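Glycosyltransferase Gtf1 (Streptococcus pneumoniae, PDB 4PQG) is a glycosyltransferase of the GT-B fold, with two Rossmann-like domains, an added extended beta-sheet domain and bound uridine-5'-diphosphate. Local coordinates at residues I11-L16 / L223-R228; D317-S322 / I488-L493; W345-V350 / F362-S367. All coordinates share one frame; numbering follows the deposited sequence.

Contact 1 (I11-L16 / L223-R228); sequences IYNINL and LVILDR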
loop_
_atom_site.group_PDB
_atom_site.type_symbol
_atom_site.label_atom_id
_atom_site.label_comp_id
_atom_site.label_asym_id
_atom_site.label_seq_id
_atom_site.Cartn_x
_atom_site.Cartn_y
_atom_site.Cartn_z
ATOM N N ILE A 11 -16.781 7.953 7.761
ATOM C CA ILE A 11 -16.247 7.616 6.456
ATOM C C ILE A 11 -15.506 6.282 6.563
ATOM O O ILE A 11 -14.517 6.175 7.276
ATOM C CB ILE A 11 -15.358 8.743 5.906
ATOM C CG1 ILE A 11 -16.181 10.040 5.798
ATOM C CG2 ILE A 11 -14.788 8.356 4.541
ATOM C CD1 ILE A 11 -15.337 11.295 5.766
ATOM N N TYR A 12 -16.035 5.268 5.882
ATOM C CA TYR A 12 -15.456 3.928 5.877
ATOM C C TYR A 12 -14.685 3.777 4.589
ATOM O O TYR A 12 -15.215 4.034 3.510
ATOM C CB TYR A 12 -16.550 2.846 5.970
ATOM C CG TYR A 12 -17.334 2.920 7.264
ATOM C CD1 TYR A 12 -16.850 2.332 8.441
ATOM C CD2 TYR A 12 -18.549 3.610 7.319
ATOM C CE1 TYR A 12 -17.564 2.422 9.637
ATOM C CE2 TYR A 12 -19.272 3.700 8.505
ATOM C CZ TYR A 12 -18.776 3.113 9.653
ATOM O OH TYR A 12 -19.499 3.237 10.810
ATOM N N ASN A 13 -13.433 3.357 4.709
ATOM C CA ASN A 13 -12.561 3.170 3.559
ATOM C C ASN A 13 -12.155 1.695 3.511
ATOM O O ASN A 13 -11.718 1.140 4.526
ATOM C CB ASN A 13 -11.307 4.027 3.716
ATOM C CG ASN A 13 -11.622 5.489 4.019
ATOM O OD1 ASN A 13 -11.472 6.338 3.158
ATOM N ND2 ASN A 13 -12.030 5.785 5.263
ATOM N N ILE A 14 -12.265 1.094 2.333
ATOM C CA ILE A 14 -12.081 -0.354 2.160
ATOM C C ILE A 14 -10.907 -0.685 1.227
ATOM O O ILE A 14 -10.839 -0.209 0.084
ATOM C CB ILE A 14 -13.386 -1.024 1.665
ATOM C CG1 ILE A 14 -14.470 -0.916 2.758
ATOM C CG2 ILE A 14 -13.155 -2.488 1.345
ATOM C CD1 ILE A 14 -15.878 -1.231 2.301
ATOM N N ASN A 15 -9.976 -1.481 1.743
ATOM C CA ASN A 15 -8.814 -1.930 0.989
ATOM C C ASN A 15 -8.656 -3.428 1.274
ATOM O O ASN A 15 -9.229 -3.945 2.239
ATOM C CB ASN A 15 -7.573 -1.144 1.437
ATOM C CG ASN A 15 -6.382 -1.277 0.473
ATOM O OD1 ASN A 15 -6.437 -1.977 -0.531
ATOM N ND2 ASN A 15 -5.301 -0.599 0.800
ATOM N N LEU A 16 -7.885 -4.129 0.447
ATOM C CA LEU A 16 -7.603 -5.530 0.734
ATOM C C LEU A 16 -6.608 -5.688 1.884
ATOM O O LEU A 16 -6.921 -6.287 2.905
ATOM C CB LEU A 16 -7.149 -6.282 -0.530
ATOM C CG LEU A 16 -8.135 -6.155 -1.693
ATOM C CD1 LEU A 16 -7.636 -6.911 -2.912
ATOM C CD2 LEU A 16 -9.523 -6.626 -1.279
ATOM N N LEU A 223 -20.434 7.625 4.437
ATOM C CA LEU A 223 -19.775 7.454 3.154
ATOM C C LEU A 223 -18.857 6.217 3.169
ATOM O O LEU A 223 -18.010 6.061 4.053
ATOM C CB LEU A 223 -18.951 8.702 2.809
ATOM C CG LEU A 223 -18.165 8.747 1.481
ATOM C CD1 LEU A 223 -19.040 8.467 0.256
ATOM C CD2 LEU A 223 -17.429 10.076 1.326
ATOM N N VAL A 224 -19.041 5.352 2.180
ATOM C CA VAL A 224 -18.145 4.211 1.966
ATOM C C VAL A 224 -17.257 4.552 0.766
ATOM O O VAL A 224 -17.751 4.829 -0.332
ATOM C CB VAL A 224 -18.934 2.897 1.753
ATOM C CG1 VAL A 224 -17.999 1.737 1.413
ATOM C CG2 VAL A 224 -19.749 2.576 3.005
ATOM N N ILE A 225 -15.954 4.560 1.004
ATOM C CA ILE A 225 -14.975 4.793 -0.043
ATOM C C ILE A 225 -14.234 3.487 -0.305
ATOM O O ILE A 225 -13.574 2.932 0.584
ATOM C CB ILE A 225 -13.983 5.897 0.338
ATOM C CG1 ILE A 225 -14.745 7.188 0.687
ATOM C CG2 ILE A 225 -12.960 6.112 -0.773
ATOM C CD1 ILE A 225 -13.878 8.318 1.190
ATOM N N LEU A 226 -14.343 3.030 -1.539
ATOM C CA LEU A 226 -13.769 1.769 -1.955
ATOM C C LEU A 226 -12.449 1.943 -2.721
ATOM O O LEU A 226 -12.425 2.431 -3.857
ATOM C CB LEU A 226 -14.790 1.030 -2.807
ATOM C CG LEU A 226 -14.548 -0.420 -3.210
ATOM C CD1 LEU A 226 -14.284 -1.278 -1.987
ATOM C CD2 LEU A 226 -15.783 -0.910 -3.962
ATOM N N ASP A 227 -11.365 1.512 -2.099
ATOM C CA ASP A 227 -10.042 1.604 -2.721
ATOM C C ASP A 227 -9.650 0.393 -3.562
ATOM O O ASP A 227 -9.142 0.539 -4.693
ATOM C CB ASP A 227 -9.003 1.922 -1.652
ATOM C CG ASP A 227 -9.109 3.355 -1.197
ATOM O OD1 ASP A 227 -8.896 4.232 -2.079
ATOM O OD2 ASP A 227 -9.442 3.605 -0.008
ATOM N N ARG A 228 -9.894 -0.788 -3.009
ATOM C CA ARG A 228 -9.638 -2.058 -3.677
ATOM C C ARG A 228 -10.693 -3.037 -3.229
ATOM O O ARG A 228 -11.098 -3.025 -2.054
ATOM C CB ARG A 228 -8.327 -2.628 -3.224
ATOM C CG ARG A 228 -7.113 -2.196 -3.972
ATOM C CD ARG A 228 -6.078 -3.250 -3.639
ATOM N NE ARG A 228 -4.801 -2.702 -3.190
ATOM C CZ ARG A 228 -3.769 -2.515 -3.998
ATOM N NH1 ARG A 228 -3.889 -2.814 -5.290
ATOM N NH2 ARG A 228 -2.627 -2.034 -3.519
#
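Two parallel strands, 10-15 and 223-226, pair in the middle of the seven-stranded parallel sheet of the N-terminal Rossmann-like domain. The ladder pairs Ile11 with Leu223, Tyr12 with Val224, Asn13 with Ile225 and Ile14 with Leu226. Tyr12 N donates to Leu223 O, and Tyr12 O accepts from Ile225 N at 2.7 Å. Ile14 N returns to Ile225 O. Where strand 223-226 ends, Ile14 O accepts two N-H groups, from Asp227 N at 2.8 Å and Arg228 N at 3.3 Å. On one face Ile11 CG2 presses tightly on Ile225 CD1 at 3.5 Å, while Asn13 lies alongside Ile225. On the other face Ile14 reaches two residues, CD1 to Val224 CG1 (3.8 Å) and CG2 to Leu226 CD1 (3.7 Å). Asn15 OD1 meets the Arg228 guanidinium edge through a weak bond from NE, with amide and guanidinium nearly coplanar, 21° apart. Glu26 OE1 joins the pair, by a hydrogen bond from Asn15 ND2 and a salt bridge to Arg228 NH2. Helix 24-38 packs over the Ile11, Asn13 and Ile225 face. There Arg32 bonds to Asn13 OD1 and forms a salt bridge with Asp227 OD2; Asp227 OD1 bonds to His250. Strands 42-47 and 244-248 flank the pair.

Contact 2 (D317-S322 / I488-L493); sequences DSLTDS and IAEGFL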
loop_
_atom_site.group_PDB
_atom_site.type_symbol
_atom_site.label_atom_id
_atom_site.label_comp_id
_atom_site.label_asym_id
_atom_site.label_seq_id
_atom_site.Cartn_x
_atom_site.Cartn_y
_atom_site.Cartn_z
ATOM N N ASP A 317 2.242 18.836 3.361
ATOM C CA ASP A 317 1.915 19.680 4.519
ATOM C C ASP A 317 2.612 21.032 4.374
ATOM O O ASP A 317 1.964 22.072 4.392
ATOM C CB ASP A 317 2.282 18.999 5.838
ATOM C CG ASP A 317 1.306 17.887 6.215
ATOM O OD1 ASP A 317 0.312 17.655 5.485
ATOM O OD2 ASP A 317 1.541 17.235 7.246
ATOM N N SER A 318 3.926 20.992 4.202
ATOM C CA SER A 318 4.697 22.161 3.836
ATOM C C SER A 318 5.842 21.720 2.945
ATOM O O SER A 318 6.206 20.539 2.930
ATOM C CB SER A 318 5.250 22.866 5.080
ATOM O OG SER A 318 6.048 21.981 5.846
ATOM N N LEU A 319 6.417 22.671 2.211
ATOM C CA LEU A 319 7.643 22.420 1.465
ATOM C C LEU A 319 8.742 22.106 2.453
ATOM O O LEU A 319 8.748 22.636 3.565
ATOM C CB LEU A 319 8.020 23.636 0.619
ATOM C CG LEU A 319 6.950 24.219 -0.303
ATOM C CD1 LEU A 319 7.569 25.314 -1.159
ATOM C CD2 LEU A 319 6.316 23.152 -1.180
ATOM N N THR A 320 9.656 21.231 2.058
ATOM C CA THR A 320 10.761 20.854 2.912
ATOM C C THR A 320 12.052 21.358 2.283
ATOM O O THR A 320 12.333 21.064 1.122
ATOM C CB THR A 320 10.827 19.325 3.067
ATOM O OG1 THR A 320 9.567 18.841 3.544
ATOM C CG2 THR A 320 11.949 18.905 4.023
ATOM N N ASP A 321 12.827 22.118 3.054
ATOM C CA ASP A 321 14.145 22.580 2.608
ATOM C C ASP A 321 15.182 21.573 3.023
ATOM O O ASP A 321 14.980 20.832 3.989
ATOM C CB ASP A 321 14.503 23.938 3.230
ATOM C CG ASP A 321 13.438 24.993 2.988
ATOM O OD1 ASP A 321 13.013 25.186 1.828
ATOM O OD2 ASP A 321 13.019 25.623 3.968
ATOM N N SER A 322 16.295 21.536 2.297
ATOM C CA SER A 322 17.394 20.681 2.683
ATOM C C SER A 322 17.865 21.147 4.042
ATOM O O SER A 322 17.996 22.355 4.268
ATOM C CB SER A 322 18.534 20.793 1.694
ATOM O OG SER A 322 19.453 19.754 1.932
ATOM N N ILE A 488 5.759 24.526 -8.361
ATOM C CA ILE A 488 4.688 23.587 -8.702
ATOM C C ILE A 488 4.062 22.997 -7.430
ATOM O O ILE A 488 2.839 22.900 -7.317
ATOM C CB ILE A 488 5.169 22.446 -9.640
ATOM C CG1 ILE A 488 5.478 23.007 -11.044
ATOM C CG2 ILE A 488 4.134 21.319 -9.680
ATOM C CD1 ILE A 488 6.334 22.100 -11.906
ATOM N N ALA A 489 4.917 22.646 -6.474
ATOM C CA ALA A 489 4.503 21.981 -5.242
ATOM C C ALA A 489 3.494 22.790 -4.437
ATOM O O ALA A 489 2.638 22.218 -3.758
ATOM C CB ALA A 489 5.719 21.656 -4.390
ATOM N N GLU A 490 3.580 24.119 -4.518
ATOM C CA GLU A 490 2.650 24.988 -3.786
ATOM C C GLU A 490 1.223 24.746 -4.244
ATOM O O GLU A 490 0.273 25.051 -3.527
ATOM C CB GLU A 490 3.009 26.464 -3.990
ATOM C CG GLU A 490 4.256 26.931 -3.268
ATOM C CD GLU A 490 4.738 28.271 -3.809
ATOM O OE1 GLU A 490 3.902 29.185 -3.967
ATOM O OE2 GLU A 490 5.946 28.410 -4.101
ATOM N N GLY A 491 1.073 24.188 -5.443
ATOM C CA GLY A 491 -0.235 23.805 -5.946
ATOM C C GLY A 491 -0.762 22.505 -5.344
ATOM O O GLY A 491 -1.882 22.106 -5.644
ATOM N N PHE A 492 0.030 21.844 -4.503
ATOM C CA PHE A 492 -0.359 20.529 -3.953
ATOM C C PHE A 492 -0.289 20.507 -2.429
ATOM O O PHE A 492 -0.066 19.455 -1.815
ATOM C CB PHE A 492 0.492 19.394 -4.583
ATOM C CG PHE A 492 0.238 19.220 -6.051
ATOM C CD1 PHE A 492 -0.740 18.341 -6.499
ATOM C CD2 PHE A 492 0.929 19.997 -6.986
ATOM C CE1 PHE A 492 -1.008 18.206 -7.848
ATOM C CE2 PHE A 492 0.673 19.871 -8.337
ATOM C CZ PHE A 492 -0.297 18.973 -8.773
ATOM N N LEU A 493 -0.478 21.675 -1.816
ATOM C CA LEU A 493 -0.349 21.783 -0.362
ATOM C C LEU A 493 -1.605 21.285 0.353
ATOM O O LEU A 493 -2.704 21.401 -0.181
ATOM C CB LEU A 493 0.008 23.214 0.071
ATOM C CG LEU A 493 1.370 23.783 -0.349
ATOM C CD1 LEU A 493 1.494 25.230 0.143
ATOM C CD2 LEU A 493 2.534 22.937 0.156
#
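Leu319 carries this surface contact, reaching from the loop 317-322 to the end of helix 478-489 and the turn that follows. Its CB and CG make no close contact with segment 488-493, so the methyls do the touching. The side chain turns inward only beyond CB, with CG anti to the carbonyl carbon (chi1 -52°). The two methyls then part. CD2 enters the corner between Ala489 and Leu493, 3.6 Å from Ala489 CB and 4.0 Å from Leu493 CD2. CD1 lies near the aliphatic part of Glu490, 4.2 Å from its CG. Leu493 crosses Leu319 at about a right angle, and its CD2 also passes near the backbone at Ser318 CA (4.3 Å). No hydrogen bond joins the two segments, so the grip is apolar and small. Polar ties lie just beside it: Asp317 OD1 bonds to Thr494 OG1, and the backbones of Phe492 and Ile316 are linked. Tyr486 also touches Leu319. Leu493 is the N-cap residue of helix 494-508, and its backbone N bonds to Glu496 OE2. The link between the two sheets here meets the turn between helices 478-489 and 494-508, consistent with the GT-B fold, whose C-terminal helix crosses back to the N-terminal domain.

Contact 3 (W345-V350 / F362-S367); sequences WLVKAV and FDIYGS. With UDP (uridine-5'-diphosphate), chain C.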
loop_
_atom_site.group_PDB
_atom_site.type_symbol
_atom_site.label_atom_id
_atom_site.label_comp_id
_atom_site.label_asym_id
_atom_site.label_seq_id
_atom_site.Cartn_x
_atom_site.Cartn_y
_atom_site.Cartn_z
ATOM N N TRP A 345 16.106 0.433 -16.510
ATOM C CA TRP A 345 16.425 1.490 -17.464
ATOM C C TRP A 345 17.145 2.636 -16.817
ATOM O O TRP A 345 18.106 3.163 -17.395
ATOM C CB TRP A 345 15.179 1.978 -18.199
ATOM C CG TRP A 345 14.475 0.920 -19.018
ATOM C CD1 TRP A 345 14.962 -0.322 -19.407
ATOM C CD2 TRP A 345 13.131 0.999 -19.614
ATOM N NE1 TRP A 345 14.036 -0.999 -20.156
ATOM C CE2 TRP A 345 12.919 -0.272 -20.318
ATOM C CE3 TRP A 345 12.113 1.946 -19.610
ATOM C CZ2 TRP A 345 11.740 -0.555 -20.992
ATOM C CZ3 TRP A 345 10.918 1.649 -20.283
ATOM C CH2 TRP A 345 10.742 0.426 -20.965
ATOM N N LEU A 346 16.717 3.037 -15.613
ATOM C CA LEU A 346 17.400 4.112 -14.892
ATOM C C LEU A 346 18.824 3.740 -14.495
ATOM O O LEU A 346 19.744 4.572 -14.603
ATOM C CB LEU A 346 16.630 4.536 -13.629
ATOM C CG LEU A 346 15.239 5.132 -13.856
ATOM C CD1 LEU A 346 14.619 5.477 -12.508
ATOM C CD2 LEU A 346 15.337 6.366 -14.749
ATOM N N VAL A 347 19.004 2.513 -14.009
ATOM C CA VAL A 347 20.329 2.064 -13.602
ATOM C C VAL A 347 21.300 2.131 -14.797
ATOM O O VAL A 347 22.382 2.727 -14.685
ATOM C CB VAL A 347 20.307 0.653 -12.948
ATOM C CG1 VAL A 347 21.718 0.118 -12.745
ATOM C CG2 VAL A 347 19.587 0.694 -11.605
ATOM N N LYS A 348 20.903 1.554 -15.934
ATOM C CA LYS A 348 21.710 1.619 -17.175
ATOM C C LYS A 348 21.995 3.046 -17.678
ATOM O O LYS A 348 23.088 3.338 -18.186
ATOM C CB LYS A 348 21.074 0.771 -18.277
ATOM C CG LYS A 348 20.934 -0.691 -17.875
ATOM C CD LYS A 348 20.652 -1.592 -19.063
ATOM C CE LYS A 348 20.728 -3.054 -18.654
ATOM N NZ LYS A 348 20.691 -3.918 -19.867
ATOM N N ALA A 349 21.013 3.934 -17.523
ATOM C CA ALA A 349 21.178 5.341 -17.858
ATOM C C ALA A 349 22.215 6.004 -16.954
ATOM O O ALA A 349 23.073 6.767 -17.435
ATOM C CB ALA A 349 19.847 6.071 -17.768
ATOM N N VAL A 350 22.145 5.700 -15.659
ATOM C CA VAL A 350 23.074 6.261 -14.679
ATOM C C VAL A 350 24.501 5.752 -14.916
ATOM O O VAL A 350 25.437 6.543 -14.873
ATOM C CB VAL A 350 22.597 6.060 -13.217
ATOM C CG1 VAL A 350 23.647 6.521 -12.211
ATOM C CG2 VAL A 350 21.307 6.833 -12.992
ATOM N N PHE A 362 23.348 7.278 -7.319
ATOM C CA PHE A 362 21.949 6.925 -7.577
ATOM C C PHE A 362 21.499 5.975 -6.488
ATOM O O PHE A 362 21.932 4.836 -6.459
ATOM C CB PHE A 362 21.806 6.255 -8.962
ATOM C CG PHE A 362 20.385 5.871 -9.338
ATOM C CD1 PHE A 362 19.283 6.603 -8.878
ATOM C CD2 PHE A 362 20.152 4.800 -10.197
ATOM C CE1 PHE A 362 17.983 6.253 -9.250
ATOM C CE2 PHE A 362 18.859 4.457 -10.571
ATOM C CZ PHE A 362 17.773 5.184 -10.095
ATOM N N ASP A 363 20.659 6.473 -5.578
ATOM C CA ASP A 363 20.066 5.654 -4.516
ATOM C C ASP A 363 18.653 5.240 -4.883
ATOM O O ASP A 363 17.853 6.064 -5.342
ATOM C CB ASP A 363 20.096 6.401 -3.173
ATOM C CG ASP A 363 21.474 6.372 -2.519
ATOM O OD1 ASP A 363 22.318 5.516 -2.896
ATOM O OD2 ASP A 363 21.709 7.206 -1.617
ATOM N N ILE A 364 18.366 3.953 -4.693
ATOM C CA ILE A 364 17.091 3.350 -5.085
ATOM C C ILE A 364 16.340 2.866 -3.841
ATOM O O ILE A 364 16.766 1.918 -3.183
ATOM C CB ILE A 364 17.299 2.184 -6.097
ATOM C CG1 ILE A 364 17.933 2.693 -7.399
ATOM C CG2 ILE A 364 15.983 1.488 -6.415
ATOM C CD1 ILE A 364 18.487 1.592 -8.301
ATOM N N TYR A 365 15.238 3.535 -3.524
ATOM C CA TYR A 365 14.406 3.204 -2.357
ATOM C C TYR A 365 13.199 2.368 -2.771
ATOM O O TYR A 365 12.633 2.580 -3.834
ATOM C CB TYR A 365 13.937 4.481 -1.666
ATOM C CG TYR A 365 15.063 5.215 -0.980
ATOM C CD1 TYR A 365 15.319 5.028 0.375
ATOM C CD2 TYR A 365 15.889 6.078 -1.695
ATOM C CE1 TYR A 365 16.357 5.684 1.006
ATOM C CE2 TYR A 365 16.932 6.744 -1.072
ATOM C CZ TYR A 365 17.167 6.536 0.272
ATOM O OH TYR A 365 18.204 7.198 0.883
ATOM N N GLY A 366 12.829 1.413 -1.931
ATOM C CA GLY A 366 11.674 0.551 -2.191
ATOM C C GLY A 366 12.023 -0.926 -2.102
ATOM O O GLY A 366 13.182 -1.284 -1.896
ATOM N N SER A 367 11.011 -1.779 -2.243
ATOM C CA SER A 367 11.196 -3.230 -2.234
ATOM C C SER A 367 10.423 -3.841 -3.372
ATOM O O SER A 367 9.487 -3.238 -3.881
ATOM C CB SER A 367 10.700 -3.847 -0.926
ATOM O OG SER A 367 11.373 -3.252 0.155
HETATM N N1 UDP C . 7.487 4.613 -0.298
HETATM C C2 UDP C . 8.111 4.578 0.968
HETATM N N3 UDP C . 9.356 4.133 1.062
HETATM C C4 UDP C . 10.053 3.704 0.000
HETATM C C5 UDP C . 9.470 3.715 -1.270
HETATM C C6 UDP C . 8.159 4.191 -1.390
HETATM O O2 UDP C . 7.513 4.972 2.001
HETATM O O4 UDP C . 11.225 3.302 0.177
HETATM C "C1'" UDP C . 6.120 5.150 -0.376
HETATM C "C2'" UDP C . 6.178 6.543 -0.998
HETATM O "O2'" UDP C . 6.441 7.596 -0.049
HETATM C "C3'" UDP C . 4.824 6.718 -1.665
HETATM C "C4'" UDP C . 4.367 5.289 -1.944
HETATM O "O4'" UDP C . 5.283 4.413 -1.267
HETATM O "O3'" UDP C . 3.897 7.345 -0.771
HETATM C "C5'" UDP C . 4.393 4.940 -3.431
HETATM O "O5'" UDP C . 3.330 5.626 -4.071
HETATM P PA UDP C . 3.375 5.965 -5.639
HETATM O O1A UDP C . 2.100 6.671 -6.014
HETATM O O2A UDP C . 4.690 6.664 -5.892
HETATM O O3A UDP C . 3.608 4.572 -6.419
HETATM P PB UDP C . 2.705 3.243 -6.507
HETATM O O1B UDP C . 2.790 2.847 -7.964
HETATM O O2B UDP C . 3.360 2.265 -5.544
HETATM O O3B UDP C . 1.295 3.659 -6.133
#
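Phe362 points its ring at helix 343-353, where Leu346, Val347 and Val350 meet it. The ring stands out from the strand with CG anti to the backbone N (chi1 -179°), which carries it toward the helix. Val350 sits at its root: CG1 is 3.7 Å from Phe362 CB, and CG2 is 3.6 Å from Phe362 CD2. Farther out, Leu346 crosses the ring at about a right angle. Its CB lies 3.8 Å from Phe362 CZ, and its CD1 approaches the same atom. Val347 touches the ring with CG2, 4.0 Å from Phe362 CE2. The same methyl reaches on to Ile364 CD1 at 3.6 Å, so Val347 bridges the two inward residues of the strand. Within the strand, Ile364 CG1 packs 3.6 Å above one face of the ring, offset toward the rim.

The contact is buried and wholly apolar. Leu331 and Thr333 of strand 330-334 and Ile387 of strand 387-391 add to the same layer. Tyr465 of helix 458-474 touches Leu346 from another helix.

Helix and strand run nearly antiparallel, at 169°. At the C-terminal end of the strand, Tyr365 CB and, one residue on, Gly366 N lie 3.5 and 3.3 Å from O4 of uridine-5'-diphosphate. Both residues belong to its pocket, which Arg336, Lys341 and Glu420 help to complete. Strand 330-334, helix 343-353 and strand 361-365 form the right-handed beta-alpha-beta unit of a Rossmann-like domain, with the nucleotide at the C-terminal ends of its strands.

In the fold
The three contacts divide between the two Rossmann-like domains and their junction. Contact 1 lies in the N-terminal seven-stranded sheet, and contact 3 in the six-stranded sheet of the C-terminal domain. Their centres are about 33 Å apart, on opposite sides of the chain's centre, with uridine-5'-diphosphate bound between the domains. Contact 1 closes first along the chain, spanning the inserted antiparallel sheet. Contact 2 opens after strand 308-310, the last of the first sheet, and closes before helix 494-508. Contact 3 is nested within that loop, with centres about 24 Å apart; the centres of contacts 1 and 2 are about 28 Å apart. Contact 2 thus joins the ends of the chain section that builds the C-terminal domain.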